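Local coordinates for protein LbaCas13a (C2c2) (Lachnospiraceae bacterium, PDB 5W1I) that probably acts as a type VI CRISPR effector that binds a guide RNA and, directed by it, cleaves target RNA, at residues Y931-Y936 with I950-I955; A626-E631 with G892-V897; K736-R741 with L855-E860; Y57-L62 with R234-V239. All coordinates share one frame; numbering follows the deposited sequence.

Overall arrangement
From the N terminus, contact 4 comes first: it closes a loop of 171 residues by bringing helix 51-63 against the end of helix 233-236, beside the bound RNA. Contact 2 opens much later and spans 260 residues, joining helix 621-632 to helix 891-898. Contact 3, between helices 736-746 and 842-861, is nested inside that span. Contact 1 follows in series, a local turn-back of 13 residues that ties helix 915-941, which also touches the RNA, to the chain leading into strand 954-955. No two contacts cross or touch. The centres of contacts 2 and 4 lie about 60 Å apart on opposite sides of the chain's centre, whereas those of contacts 1 and 2 are about 26 Å apart.

Contact 1 of 4, residues Y931-Y936 with I950-I955; sequences YVWDIY and IAEDKI. With nucleotides of chain A.
Trp933 and Glu952 mark the nearest backbone approach, 6.2 Å between their CA atoms, where the helical segment 931-936 passes the irregular chain leading into strand 954-955. Tyr936 makes the one direct hydrogen bond: with its CG anti to the carbonyl carbon (chi1 -75°) the ring reaches over, and OH donates to Ile950 O at 2.6 Å, meeting a lone pair in the carbonyl plane (C=O...donor angle 139°); that oxygen lies at the ring's edge. The side chain of Glu952 runs past this ring in the opposite direction, its CG 3.5 Å from Tyr936 CD2, and the carboxylate is only 16° from the ring plane. Against the indole the same carboxylate stands nearly upright, with OE1 3.5 Å from Trp933 CD1 in the plane of the ring. A water donates to both Glu952 OE2 (3.0 Å) and Trp933 O. Alongside, Val932 CG2 packs at 4.1 Å on Ile950 CG2. A23 of chain A covers one face of Tyr931, and Tyr931 OH donates to its O2' at 2.5 Å. The helix thus bonds a 2'-hydroxyl, which DNA lacks, consistent with a preference for RNA, while one hydrogen bond and one water bridge tie the following chain to it.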
# COMPACT_ATOMS: atom_id res chain seq x y z
N TYR B 931 -5.73 9.32 10.43
CA TYR B 931 -6.75 9.05 9.43
C TYR B 931 -8.15 9.22 10.01
O TYR B 931 -8.99 9.92 9.45
CB TYR B 931 -6.56 7.63 8.87
CG TYR B 931 -7.30 7.31 7.59
CD1 TYR B 931 -8.07 8.27 6.94
CD2 TYR B 931 -7.20 6.05 7.02
CE1 TYR B 931 -8.74 7.96 5.77
CE2 TYR B 931 -7.87 5.73 5.86
CZ TYR B 931 -8.63 6.69 5.23
OH TYR B 931 -9.29 6.37 4.06
N VAL B 932 -8.41 8.58 11.16
CA VAL B 932 -9.71 8.69 11.81
C VAL B 932 -10.02 10.14 12.17
O VAL B 932 -11.15 10.61 12.01
CB VAL B 932 -9.77 7.77 13.04
CG1 VAL B 932 -11.04 8.03 13.85
CG2 VAL B 932 -9.69 6.31 12.62
N TRP B 933 -9.01 10.86 12.67
CA TRP B 933 -9.21 12.27 13.02
C TRP B 933 -9.57 13.09 11.79
O TRP B 933 -10.45 13.96 11.85
CB TRP B 933 -7.95 12.82 13.68
CG TRP B 933 -7.93 14.31 13.82
CD1 TRP B 933 -8.45 15.05 14.85
CD2 TRP B 933 -7.37 15.26 12.90
NE1 TRP B 933 -8.24 16.39 14.62
CE2 TRP B 933 -7.58 16.54 13.43
CE3 TRP B 933 -6.70 15.14 11.67
CZ2 TRP B 933 -7.15 17.70 12.79
CZ3 TRP B 933 -6.28 16.29 11.03
CH2 TRP B 933 -6.50 17.55 11.59
N ASP B 934 -8.92 12.82 10.65
CA ASP B 934 -9.19 13.59 9.45
C ASP B 934 -10.58 13.30 8.90
O ASP B 934 -11.25 14.20 8.38
CB ASP B 934 -8.13 13.31 8.38
CG ASP B 934 -8.20 14.27 7.22
OD1 ASP B 934 -7.84 15.45 7.40
OD2 ASP B 934 -8.63 13.85 6.12
N ILE B 935 -11.03 12.05 9.01
CA ILE B 935 -12.35 11.67 8.50
C ILE B 935 -13.44 12.43 9.25
O ILE B 935 -14.34 13.01 8.64
CB ILE B 935 -12.55 10.15 8.60
CG1 ILE B 935 -11.56 9.40 7.72
CG2 ILE B 935 -13.98 9.78 8.23
CD1 ILE B 935 -11.40 7.95 8.10
N TYR B 936 -13.37 12.42 10.58
CA TYR B 936 -14.36 13.14 11.38
C TYR B 936 -14.26 14.64 11.16
O TYR B 936 -15.28 15.34 11.22
CB TYR B 936 -14.19 12.79 12.86
CG TYR B 936 -14.71 11.42 13.22
CD1 TYR B 936 -15.99 11.02 12.85
CD2 TYR B 936 -13.91 10.52 13.91
CE1 TYR B 936 -16.47 9.77 13.18
CE2 TYR B 936 -14.38 9.26 14.24
CZ TYR B 936 -15.66 8.89 13.87
OH TYR B 936 -16.13 7.64 14.20
N ILE B 950 -16.31 4.07 15.57
CA ILE B 950 -14.86 4.11 15.63
C ILE B 950 -14.47 5.34 16.45
O ILE B 950 -14.70 6.48 16.02
CB ILE B 950 -14.23 4.15 14.23
CG1 ILE B 950 -14.79 3.02 13.37
CG2 ILE B 950 -12.72 4.07 14.32
CD1 ILE B 950 -14.39 1.64 13.83
N ALA B 951 -13.89 5.11 17.62
CA ALA B 951 -13.50 6.21 18.49
C ALA B 951 -12.20 6.84 18.01
O ALA B 951 -11.32 6.16 17.46
CB ALA B 951 -13.35 5.72 19.93
N GLU B 952 -12.08 8.15 18.22
CA GLU B 952 -10.86 8.85 17.86
C GLU B 952 -9.71 8.49 18.80
O GLU B 952 -8.55 8.48 18.38
CB GLU B 952 -11.08 10.36 17.86
CG GLU B 952 -11.57 10.92 16.54
CD GLU B 952 -11.43 12.43 16.46
OE1 GLU B 952 -10.39 12.95 16.92
OE2 GLU B 952 -12.35 13.10 15.95
N ASP B 953 -10.02 8.21 20.06
CA ASP B 953 -9.02 8.01 21.09
C ASP B 953 -8.92 6.57 21.57
O ASP B 953 -8.15 6.29 22.50
CB ASP B 953 -9.30 8.93 22.28
CG ASP B 953 -10.70 8.76 22.84
OD1 ASP B 953 -11.52 8.07 22.20
OD2 ASP B 953 -10.98 9.31 23.93
N LYS B 954 -9.67 5.65 20.97
CA LYS B 954 -9.69 4.27 21.43
C LYS B 954 -9.65 3.32 20.23
O LYS B 954 -10.18 3.62 19.16
CB LYS B 954 -10.92 3.96 22.29
CG LYS B 954 -10.77 4.35 23.75
CD LYS B 954 -12.03 4.02 24.54
CE LYS B 954 -11.76 4.00 26.03
NZ LYS B 954 -11.40 5.35 26.56
N ILE B 955 -9.01 2.18 20.44
CA ILE B 955 -8.98 1.09 19.47
C ILE B 955 -9.24 -0.21 20.23
O ILE B 955 -8.56 -0.51 21.21
CB ILE B 955 -7.64 1.03 18.71
CG1 ILE B 955 -7.58 -0.21 17.82
CG2 ILE B 955 -6.45 1.08 19.67
CD1 ILE B 955 -8.43 -0.11 16.58
P A A 23 -9.43 10.86 -2.35
OP1 A A 23 -10.29 11.90 -1.74
OP2 A A 23 -8.62 11.19 -3.55
O5' A A 23 -8.45 10.31 -1.23
C5' A A 23 -7.53 9.27 -1.51
C4' A A 23 -7.57 8.18 -0.47
O4' A A 23 -6.84 8.60 0.72
C3' A A 23 -8.97 7.78 0.02
O3' A A 23 -8.98 6.38 0.27
C2' A A 23 -9.09 8.53 1.34
O2' A A 23 -10.01 7.97 2.25
C1' A A 23 -7.66 8.44 1.86
N9 A A 23 -7.30 9.45 2.85
C8 A A 23 -7.78 10.74 2.97
N7 A A 23 -7.26 11.39 3.99
C5 A A 23 -6.39 10.48 4.57
C6 A A 23 -5.54 10.56 5.68
N6 A A 23 -5.41 11.65 6.45
N1 A A 23 -4.80 9.46 5.99
C2 A A 23 -4.92 8.37 5.23
N3 A A 23 -5.69 8.18 4.15
C4 A A 23 -6.41 9.28 3.88
O HOH W 1 -11.38 15.27 14.06

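Contact 2 of 4, residues A626-E631 with G892-V897; sequences AMFEHE and GLISRV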
# COMPACT_ATOMS: atom_id res chain seq x y z
N ALA B 626 3.21 -8.38 35.53
CA ALA B 626 4.40 -8.17 36.34
C ALA B 626 5.64 -7.97 35.47
O ALA B 626 6.51 -7.15 35.79
CB ALA B 626 4.60 -9.34 37.30
N MET B 627 5.74 -8.71 34.36
CA MET B 627 6.87 -8.55 33.46
C MET B 627 6.87 -7.16 32.83
O MET B 627 7.94 -6.57 32.61
CB MET B 627 6.87 -9.64 32.39
CG MET B 627 7.15 -11.03 32.93
SD MET B 627 7.30 -12.27 31.62
CE MET B 627 8.89 -11.82 30.92
N PHE B 628 5.69 -6.63 32.51
CA PHE B 628 5.62 -5.29 31.94
C PHE B 628 6.08 -4.24 32.95
O PHE B 628 6.82 -3.32 32.60
CB PHE B 628 4.20 -4.99 31.47
CG PHE B 628 4.02 -3.60 30.92
CD1 PHE B 628 4.41 -3.31 29.62
CD2 PHE B 628 3.47 -2.60 31.69
CE1 PHE B 628 4.26 -2.03 29.11
CE2 PHE B 628 3.31 -1.32 31.18
CZ PHE B 628 3.71 -1.04 29.89
N GLU B 629 5.65 -4.37 34.21
CA GLU B 629 6.09 -3.43 35.24
C GLU B 629 7.60 -3.52 35.45
O GLU B 629 8.26 -2.49 35.65
CB GLU B 629 5.34 -3.69 36.55
CG GLU B 629 5.81 -2.82 37.71
CD GLU B 629 4.87 -2.87 38.89
OE1 GLU B 629 4.17 -3.89 39.06
OE2 GLU B 629 4.83 -1.88 39.66
N HIS B 630 8.15 -4.73 35.41
CA HIS B 630 9.59 -4.89 35.55
C HIS B 630 10.34 -4.17 34.43
O HIS B 630 11.41 -3.60 34.66
CB HIS B 630 9.95 -6.38 35.56
CG HIS B 630 11.40 -6.66 35.82
ND1 HIS B 630 11.92 -6.78 37.10
CD2 HIS B 630 12.44 -6.84 34.98
CE1 HIS B 630 13.21 -7.03 37.02
NE2 HIS B 630 13.55 -7.06 35.74
N GLU B 631 9.79 -4.19 33.22
CA GLU B 631 10.45 -3.54 32.09
C GLU B 631 10.28 -2.02 32.12
O GLU B 631 11.13 -1.30 31.58
CB GLU B 631 9.92 -4.10 30.77
CG GLU B 631 10.25 -5.57 30.56
CD GLU B 631 10.49 -5.91 29.11
OE1 GLU B 631 9.53 -5.88 28.32
OE2 GLU B 631 11.66 -6.21 28.75
N GLY B 892 0.88 5.70 35.64
CA GLY B 892 -0.51 5.37 35.36
C GLY B 892 -0.68 4.18 34.45
O GLY B 892 -1.67 3.44 34.56
N LEU B 893 0.27 3.96 33.53
CA LEU B 893 0.13 2.87 32.57
C LEU B 893 0.31 1.51 33.22
O LEU B 893 -0.24 0.51 32.73
CB LEU B 893 1.13 3.05 31.43
CG LEU B 893 1.06 2.04 30.28
CD1 LEU B 893 -0.32 2.07 29.63
CD2 LEU B 893 2.14 2.31 29.24
N ILE B 894 1.06 1.44 34.33
CA ILE B 894 1.31 0.15 34.98
C ILE B 894 0.00 -0.48 35.44
O ILE B 894 -0.26 -1.67 35.18
CB ILE B 894 2.28 0.33 36.16
CG1 ILE B 894 3.71 0.50 35.64
CG2 ILE B 894 2.20 -0.85 37.11
CD1 ILE B 894 4.10 -0.55 34.64
N SER B 895 -0.85 0.29 36.12
CA SER B 895 -2.09 -0.27 36.65
C SER B 895 -3.06 -0.65 35.54
O SER B 895 -3.74 -1.68 35.63
CB SER B 895 -2.74 0.72 37.61
OG SER B 895 -3.14 1.90 36.94
N ARG B 896 -3.12 0.16 34.48
CA ARG B 896 -4.07 -0.13 33.40
C ARG B 896 -3.67 -1.35 32.59
O ARG B 896 -4.53 -2.07 32.09
CB ARG B 896 -4.24 1.09 32.50
CG ARG B 896 -4.99 2.24 33.16
CD ARG B 896 -5.32 3.35 32.16
NE ARG B 896 -4.12 3.95 31.58
CZ ARG B 896 -3.55 5.06 32.05
NH1 ARG B 896 -4.06 5.68 33.10
NH2 ARG B 896 -2.46 5.54 31.46
N VAL B 897 -2.36 -1.60 32.45
CA VAL B 897 -1.92 -2.82 31.78
C VAL B 897 -2.27 -4.05 32.61
O VAL B 897 -2.60 -5.10 32.06
CB VAL B 897 -0.41 -2.73 31.47
CG1 VAL B 897 0.13 -4.09 31.05
CG2 VAL B 897 -0.16 -1.71 30.38
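Phe628 and Ile894, with Glu629 beside them, carry most of the interface between two helices whose short segments run nearly antiparallel, 167° between their directions and 9.6 Å between their axes. With CG of Phe628 anti to its own N (chi1 178°), the ring projects across the gap into a pocket of three aliphatic side chains. Its CE2 meets Ile894 CD1 and Val897 CG2, each at 3.6 Å, and both methyls approach obliquely. Leu893 comes instead to the far edge of the ring, where its CD2 lies 3.8 Å from Phe628 CZ, close to the ring plane. Val897 also spreads along the ring, with CG1 towards CD2 and CG2 towards CE2.

Ile894 meets Glu629 through both branches. Its CD1, besides touching the phenylalanine, presses on the backbone of the facing helix, 3.6 Å from Glu629 CA, whereas its CG2 touches the carboxylate end of the glutamate, 3.8 Å from Glu629 CD. The aliphatic stem and carboxylate of Glu629 thus roof the isoleucine at the exposed margin, and no hydrogen bond links the segments. Further into the protein, Tyr907 of helix 901-911 stacks edge-to-face with Phe628, and Val966 and Ala965 of helix 960-974 pack on Phe628 and Leu893 respectively, so that the pair of helices sits against two further helices.

Contact 3 of 4, residues K736-R741 with L855-E860; sequences KNVRER and LEFIKE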
# COMPACT_ATOMS: atom_id res chain seq x y z
N LYS B 736 4.62 25.14 22.78
CA LYS B 736 3.70 26.19 22.37
C LYS B 736 4.43 27.32 21.64
O LYS B 736 4.00 27.76 20.57
CB LYS B 736 2.95 26.74 23.58
CG LYS B 736 2.08 27.94 23.27
CD LYS B 736 1.07 27.67 22.17
CE LYS B 736 0.36 28.96 21.79
NZ LYS B 736 -0.59 28.76 20.66
N ASN B 737 5.53 27.82 22.22
CA ASN B 737 6.25 28.92 21.59
C ASN B 737 6.75 28.55 20.20
O ASN B 737 6.84 29.42 19.32
CB ASN B 737 7.41 29.36 22.48
CG ASN B 737 6.95 29.98 23.78
OD1 ASN B 737 5.81 30.43 23.90
ND2 ASN B 737 7.84 30.00 24.77
N VAL B 738 7.08 27.28 19.98
CA VAL B 738 7.51 26.84 18.65
C VAL B 738 6.40 27.02 17.63
O VAL B 738 6.63 27.52 16.52
CB VAL B 738 8.00 25.38 18.71
CG1 VAL B 738 8.01 24.77 17.32
CG2 VAL B 738 9.38 25.31 19.33
N ARG B 739 5.18 26.62 17.99
CA ARG B 739 4.06 26.72 17.06
C ARG B 739 3.80 28.16 16.65
O ARG B 739 3.45 28.44 15.49
CB ARG B 739 2.80 26.10 17.67
CG ARG B 739 1.58 26.12 16.76
CD ARG B 739 0.30 25.90 17.55
NE ARG B 739 -0.89 26.19 16.75
CZ ARG B 739 -1.65 27.27 16.90
NH1 ARG B 739 -2.71 27.45 16.13
NH2 ARG B 739 -1.34 28.17 17.83
N GLU B 740 3.96 29.10 17.58
CA GLU B 740 3.66 30.50 17.28
C GLU B 740 4.71 31.12 16.37
O GLU B 740 4.38 31.81 15.41
CB GLU B 740 3.52 31.30 18.58
CG GLU B 740 2.39 32.31 18.57
CD GLU B 740 1.05 31.67 18.25
OE1 GLU B 740 0.50 31.96 17.16
OE2 GLU B 740 0.55 30.89 19.08
N ARG B 741 5.99 30.87 16.66
CA ARG B 741 7.05 31.38 15.79
C ARG B 741 6.98 30.73 14.41
O ARG B 741 7.25 31.39 13.39
CB ARG B 741 8.42 31.14 16.41
CG ARG B 741 8.68 31.90 17.70
CD ARG B 741 10.09 31.64 18.21
NE ARG B 741 10.19 30.42 19.00
CZ ARG B 741 11.34 29.93 19.47
NH1 ARG B 741 12.48 30.56 19.24
NH2 ARG B 741 11.34 28.81 20.18
N LEU B 855 16.39 25.51 15.36
CA LEU B 855 17.63 26.16 15.77
C LEU B 855 17.36 27.31 16.74
O LEU B 855 18.12 27.51 17.69
CB LEU B 855 18.38 26.67 14.53
CG LEU B 855 18.74 25.63 13.47
CD1 LEU B 855 19.38 26.29 12.26
CD2 LEU B 855 19.66 24.55 14.04
N GLU B 856 16.28 28.06 16.52
CA GLU B 856 15.92 29.12 17.45
C GLU B 856 15.40 28.55 18.77
O GLU B 856 15.60 29.16 19.83
CB GLU B 856 14.89 30.05 16.82
CG GLU B 856 15.44 30.96 15.73
CD GLU B 856 16.08 32.21 16.29
OE1 GLU B 856 15.83 32.53 17.47
OE2 GLU B 856 16.83 32.88 15.55
N PHE B 857 14.72 27.40 18.72
CA PHE B 857 14.30 26.74 19.95
C PHE B 857 15.48 26.26 20.77
O PHE B 857 15.43 26.26 22.00
CB PHE B 857 13.37 25.57 19.61
CG PHE B 857 12.98 24.73 20.79
CD1 PHE B 857 12.00 25.17 21.67
CD2 PHE B 857 13.58 23.50 21.02
CE1 PHE B 857 11.64 24.40 22.76
CE2 PHE B 857 13.22 22.73 22.11
CZ PHE B 857 12.25 23.18 22.98
N ILE B 858 16.57 25.85 20.10
CA ILE B 858 17.75 25.37 20.81
C ILE B 858 18.44 26.51 21.54
O ILE B 858 18.85 26.37 22.70
CB ILE B 858 18.69 24.65 19.83
CG1 ILE B 858 18.09 23.32 19.39
CG2 ILE B 858 20.06 24.45 20.46
CD1 ILE B 858 17.95 22.31 20.50
N LYS B 859 18.60 27.66 20.87
CA LYS B 859 19.30 28.78 21.48
C LYS B 859 18.56 29.32 22.70
O LYS B 859 19.18 29.64 23.72
CB LYS B 859 19.50 29.89 20.44
CG LYS B 859 20.60 29.58 19.44
CD LYS B 859 20.75 30.70 18.42
CE LYS B 859 19.61 30.66 17.40
NZ LYS B 859 19.99 31.33 16.12
N GLU B 860 17.23 29.43 22.62
CA GLU B 860 16.47 29.98 23.73
C GLU B 860 16.41 29.02 24.91
O GLU B 860 16.70 29.41 26.05
CB GLU B 860 15.05 30.34 23.27
CG GLU B 860 14.16 30.86 24.39
CD GLU B 860 12.79 31.28 23.89
OE1 GLU B 860 11.82 30.53 24.12
OE2 GLU B 860 12.68 32.35 23.27
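The guanidinium of Arg741 has Glu860 OE1 over one face, while Glu856 O and Asn737 O lie at its edge, in plane. The ring of Phe857 is turned 52° from it and receives Arg741 NH2 at its own edge, near the ring plane. Bent at chi3 (-84°), the arginine chain lays its end across the facing helix, where NH1 donates to Glu856 O in a straight but long, weak bond (3.5 Å). That carbonyl already accepts the helical hydrogen bond from Glu860 N. Arg741 NH2 instead rests 3.6 Å from Phe857 CA and, though buried here, has no hydrogen-bonding partner in the model. Its charge faces Glu860 OE1 at 4.3 Å, but no N-H points at that oxygen, and Arg741 NH1 is just as far from Glu856 OE1. Deeper in, Val738 CG2 packs on Phe857 CD1 at 3.5 Å. Replacing Arg741 by a leucine would probably lose the weak bond to Glu856 O and leave Glu860 without the charge facing it, although Glu856 would keep Lys859. The two helix segments, 138° apart in direction, are therefore joined by a small apolar contact, one weak hydrogen bond and charge attraction at a distance, with no salt bridge between them.

Contact 4 of 4, residues Y57-L62 with R234-V239; sequences YIESRL and RAKSQV. With nucleotides of chain A.
Lys236 lies across Glu59. Its CB sits 4.4 Å from Leu62 CD1; CG, roughly anti to the backbone N (chi1 -150°), meets the glutamate, 3.6 Å from Glu59 CG; beyond this the chain bends at chi3 and chi4, bringing NZ back to 4.1 Å from Glu59 OE1, an attraction of charges short of a salt bridge. NZ also has weak, long ion pairs with Glu119 and Glu123, while Arg56 holds Glu59 through OE2. Beside this polar margin, Leu62 CD1 touches Ala235 CB at 3.6 Å and Ile58 CG2 meets Val239 CG1 at 3.7 Å. Val239 turns its other methyl, CG2, to O2' of G19 of chain A (3.1 Å), and the one CB of Ala235 touches both Leu62 and that same oxygen. Arg234, whose CB leaves the chain away from helix 51-63, donates weakly from NE to OP1 of A18 of chain A. Gln238, at the N-cap position, lays its amide along the ribose of A12 of chain A. Shortening Gln238 to an alanine is likely to remove the amide's packing on that sugar and leave Tyr126 without this weak hydrogen bond. The arrangement is that of a helical RNA-binding surface, in which helix 51-63 backs a short turn that touches sugars and a phosphate, consistent with guide-RNA binding by the N-terminal part of Cas13a.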
# COMPACT_ATOMS: atom_id res chain seq x y z
N TYR B 57 -19.03 26.66 -9.58
CA TYR B 57 -17.65 26.27 -9.34
C TYR B 57 -17.10 25.45 -10.51
O TYR B 57 -15.94 25.62 -10.90
CB TYR B 57 -17.55 25.47 -8.04
CG TYR B 57 -16.18 24.87 -7.80
CD1 TYR B 57 -15.16 25.62 -7.23
CD2 TYR B 57 -15.91 23.55 -8.14
CE1 TYR B 57 -13.91 25.07 -7.01
CE2 TYR B 57 -14.67 22.99 -7.93
CZ TYR B 57 -13.67 23.76 -7.36
OH TYR B 57 -12.43 23.21 -7.14
N ILE B 58 -17.92 24.55 -11.07
CA ILE B 58 -17.47 23.76 -12.21
C ILE B 58 -17.28 24.64 -13.43
O ILE B 58 -16.26 24.56 -14.12
CB ILE B 58 -18.46 22.61 -12.48
CG1 ILE B 58 -18.47 21.61 -11.32
CG2 ILE B 58 -18.12 21.92 -13.79
CD1 ILE B 58 -17.12 20.96 -11.07
N GLU B 59 -18.26 25.51 -13.71
CA GLU B 59 -18.15 26.39 -14.86
C GLU B 59 -17.01 27.38 -14.71
O GLU B 59 -16.34 27.73 -15.69
CB GLU B 59 -19.47 27.13 -15.09
CG GLU B 59 -20.59 26.23 -15.61
CD GLU B 59 -21.83 27.01 -15.99
OE1 GLU B 59 -22.80 26.38 -16.46
OE2 GLU B 59 -21.84 28.24 -15.81
N SER B 60 -16.76 27.85 -13.48
CA SER B 60 -15.65 28.76 -13.25
C SER B 60 -14.31 28.06 -13.45
O SER B 60 -13.39 28.62 -14.06
CB SER B 60 -15.73 29.36 -11.85
OG SER B 60 -14.46 29.78 -11.39
N ARG B 61 -14.18 26.83 -12.95
CA ARG B 61 -12.94 26.09 -13.12
C ARG B 61 -12.73 25.66 -14.57
O ARG B 61 -11.59 25.51 -15.01
CB ARG B 61 -12.92 24.88 -12.19
CG ARG B 61 -12.65 25.23 -10.74
CD ARG B 61 -11.16 25.47 -10.53
NE ARG B 61 -10.36 24.44 -11.17
CZ ARG B 61 -9.20 24.65 -11.77
NH1 ARG B 61 -8.54 23.64 -12.33
NH2 ARG B 61 -8.69 25.88 -11.83
N LEU B 62 -13.82 25.45 -15.32
CA LEU B 62 -13.68 25.08 -16.73
C LEU B 62 -13.18 26.24 -17.58
O LEU B 62 -12.32 26.06 -18.44
CB LEU B 62 -15.01 24.56 -17.27
CG LEU B 62 -15.42 23.13 -16.90
CD1 LEU B 62 -16.84 22.86 -17.34
CD2 LEU B 62 -14.46 22.14 -17.54
N ARG B 234 -19.37 20.15 -23.45
CA ARG B 234 -19.71 18.84 -22.89
C ARG B 234 -19.62 18.86 -21.37
O ARG B 234 -20.56 18.45 -20.67
CB ARG B 234 -18.80 17.77 -23.47
CG ARG B 234 -19.19 17.33 -24.87
CD ARG B 234 -18.02 16.69 -25.59
NE ARG B 234 -18.38 16.30 -26.95
CZ ARG B 234 -18.41 17.14 -27.98
NH1 ARG B 234 -18.09 18.42 -27.81
NH2 ARG B 234 -18.75 16.71 -29.19
N ALA B 235 -18.49 19.32 -20.83
CA ALA B 235 -18.30 19.35 -19.39
C ALA B 235 -19.22 20.38 -18.72
O ALA B 235 -19.61 20.19 -17.57
CB ALA B 235 -16.84 19.65 -19.05
N LYS B 236 -19.56 21.46 -19.43
CA LYS B 236 -20.38 22.51 -18.82
C LYS B 236 -21.78 22.01 -18.51
O LYS B 236 -22.42 22.51 -17.57
CB LYS B 236 -20.44 23.72 -19.75
CG LYS B 236 -20.60 25.05 -19.03
CD LYS B 236 -20.05 26.20 -19.85
CE LYS B 236 -21.00 26.58 -20.97
NZ LYS B 236 -22.22 27.27 -20.46
N SER B 237 -22.28 21.03 -19.26
CA SER B 237 -23.63 20.53 -19.08
C SER B 237 -23.67 19.12 -18.49
O SER B 237 -24.75 18.52 -18.42
CB SER B 237 -24.38 20.54 -20.42
OG SER B 237 -23.80 19.63 -21.34
N GLN B 238 -22.53 18.58 -18.05
CA GLN B 238 -22.50 17.20 -17.58
C GLN B 238 -21.67 16.96 -16.33
O GLN B 238 -22.00 16.05 -15.57
CB GLN B 238 -21.99 16.27 -18.70
CG GLN B 238 -22.97 16.09 -19.85
CD GLN B 238 -22.36 15.36 -21.03
OE1 GLN B 238 -21.29 14.76 -20.92
NE2 GLN B 238 -23.04 15.41 -22.17
N VAL B 239 -20.60 17.73 -16.07
CA VAL B 239 -19.72 17.42 -14.95
C VAL B 239 -20.45 17.59 -13.63
O VAL B 239 -20.41 16.71 -12.76
CB VAL B 239 -18.45 18.29 -15.00
CG1 VAL B 239 -17.76 18.29 -13.65
CG2 VAL B 239 -17.50 17.77 -16.06
P A A 18 -18.36 12.49 -26.13
OP1 A A 18 -18.91 13.57 -25.27
OP2 A A 18 -17.93 12.81 -27.52
O5' A A 18 -17.13 11.83 -25.37
C5' A A 18 -17.19 11.54 -23.98
C4' A A 18 -16.00 10.73 -23.54
O4' A A 18 -15.99 9.46 -24.24
C3' A A 18 -14.64 11.34 -23.84
O3' A A 18 -14.25 12.30 -22.87
C2' A A 18 -13.73 10.13 -23.91
O2' A A 18 -13.38 9.68 -22.61
C1' A A 18 -14.66 9.09 -24.55
N9 A A 18 -14.52 9.05 -26.01
C8 A A 18 -15.33 9.64 -26.95
N7 A A 18 -14.96 9.43 -28.18
C5 A A 18 -13.83 8.64 -28.06
C6 A A 18 -12.96 8.08 -29.01
N6 A A 18 -13.11 8.23 -30.33
N1 A A 18 -11.92 7.34 -28.55
C2 A A 18 -11.77 7.19 -27.23
N3 A A 18 -12.52 7.67 -26.24
C4 A A 18 -13.54 8.40 -26.73
P A A 12 -26.00 10.86 -19.05
OP1 A A 12 -27.09 11.81 -19.37
OP2 A A 12 -26.34 9.48 -18.62
O5' A A 12 -25.04 10.77 -20.31
C5' A A 12 -24.49 11.94 -20.90
C4' A A 12 -23.42 11.61 -21.91
O4' A A 12 -22.32 10.93 -21.25
C3' A A 12 -23.83 10.67 -23.03
O3' A A 12 -24.52 11.33 -24.07
C2' A A 12 -22.50 10.06 -23.46
O2' A A 12 -21.80 10.94 -24.33
C1' A A 12 -21.75 9.98 -22.13
N9 A A 12 -21.83 8.65 -21.51
C8 A A 12 -22.66 8.23 -20.50
N7 A A 12 -22.49 6.97 -20.16
C5 A A 12 -21.47 6.53 -20.99
C6 A A 12 -20.82 5.29 -21.13
N6 A A 12 -21.11 4.21 -20.40
N1 A A 12 -19.85 5.19 -22.06
C2 A A 12 -19.55 6.27 -22.80
N3 A A 12 -20.09 7.48 -22.76
C4 A A 12 -21.06 7.55 -21.83
P G A 19 -13.05 13.32 -23.17
OP1 G A 19 -13.32 13.96 -24.48
OP2 G A 19 -11.76 12.61 -22.95
O5' G A 19 -13.21 14.42 -22.04
C5' G A 19 -14.18 15.45 -22.17
C4' G A 19 -15.13 15.50 -21.00
O4' G A 19 -16.00 14.33 -21.00
C3' G A 19 -14.52 15.48 -19.61
O3' G A 19 -13.99 16.74 -19.23
C2' G A 19 -15.69 15.04 -18.75
O2' G A 19 -16.58 16.12 -18.53
C1' G A 19 -16.39 14.04 -19.68
N9 G A 19 -16.05 12.64 -19.35
C8 G A 19 -15.20 11.78 -19.99
N7 G A 19 -15.14 10.60 -19.41
C5 G A 19 -16.00 10.70 -18.32
C6 G A 19 -16.35 9.76 -17.32
O6 G A 19 -15.96 8.59 -17.18
N1 G A 19 -17.26 10.29 -16.41
C2 G A 19 -17.76 11.56 -16.45
N2 G A 19 -18.63 11.89 -15.48
N3 G A 19 -17.44 12.45 -17.38
C4 G A 19 -16.56 11.96 -18.27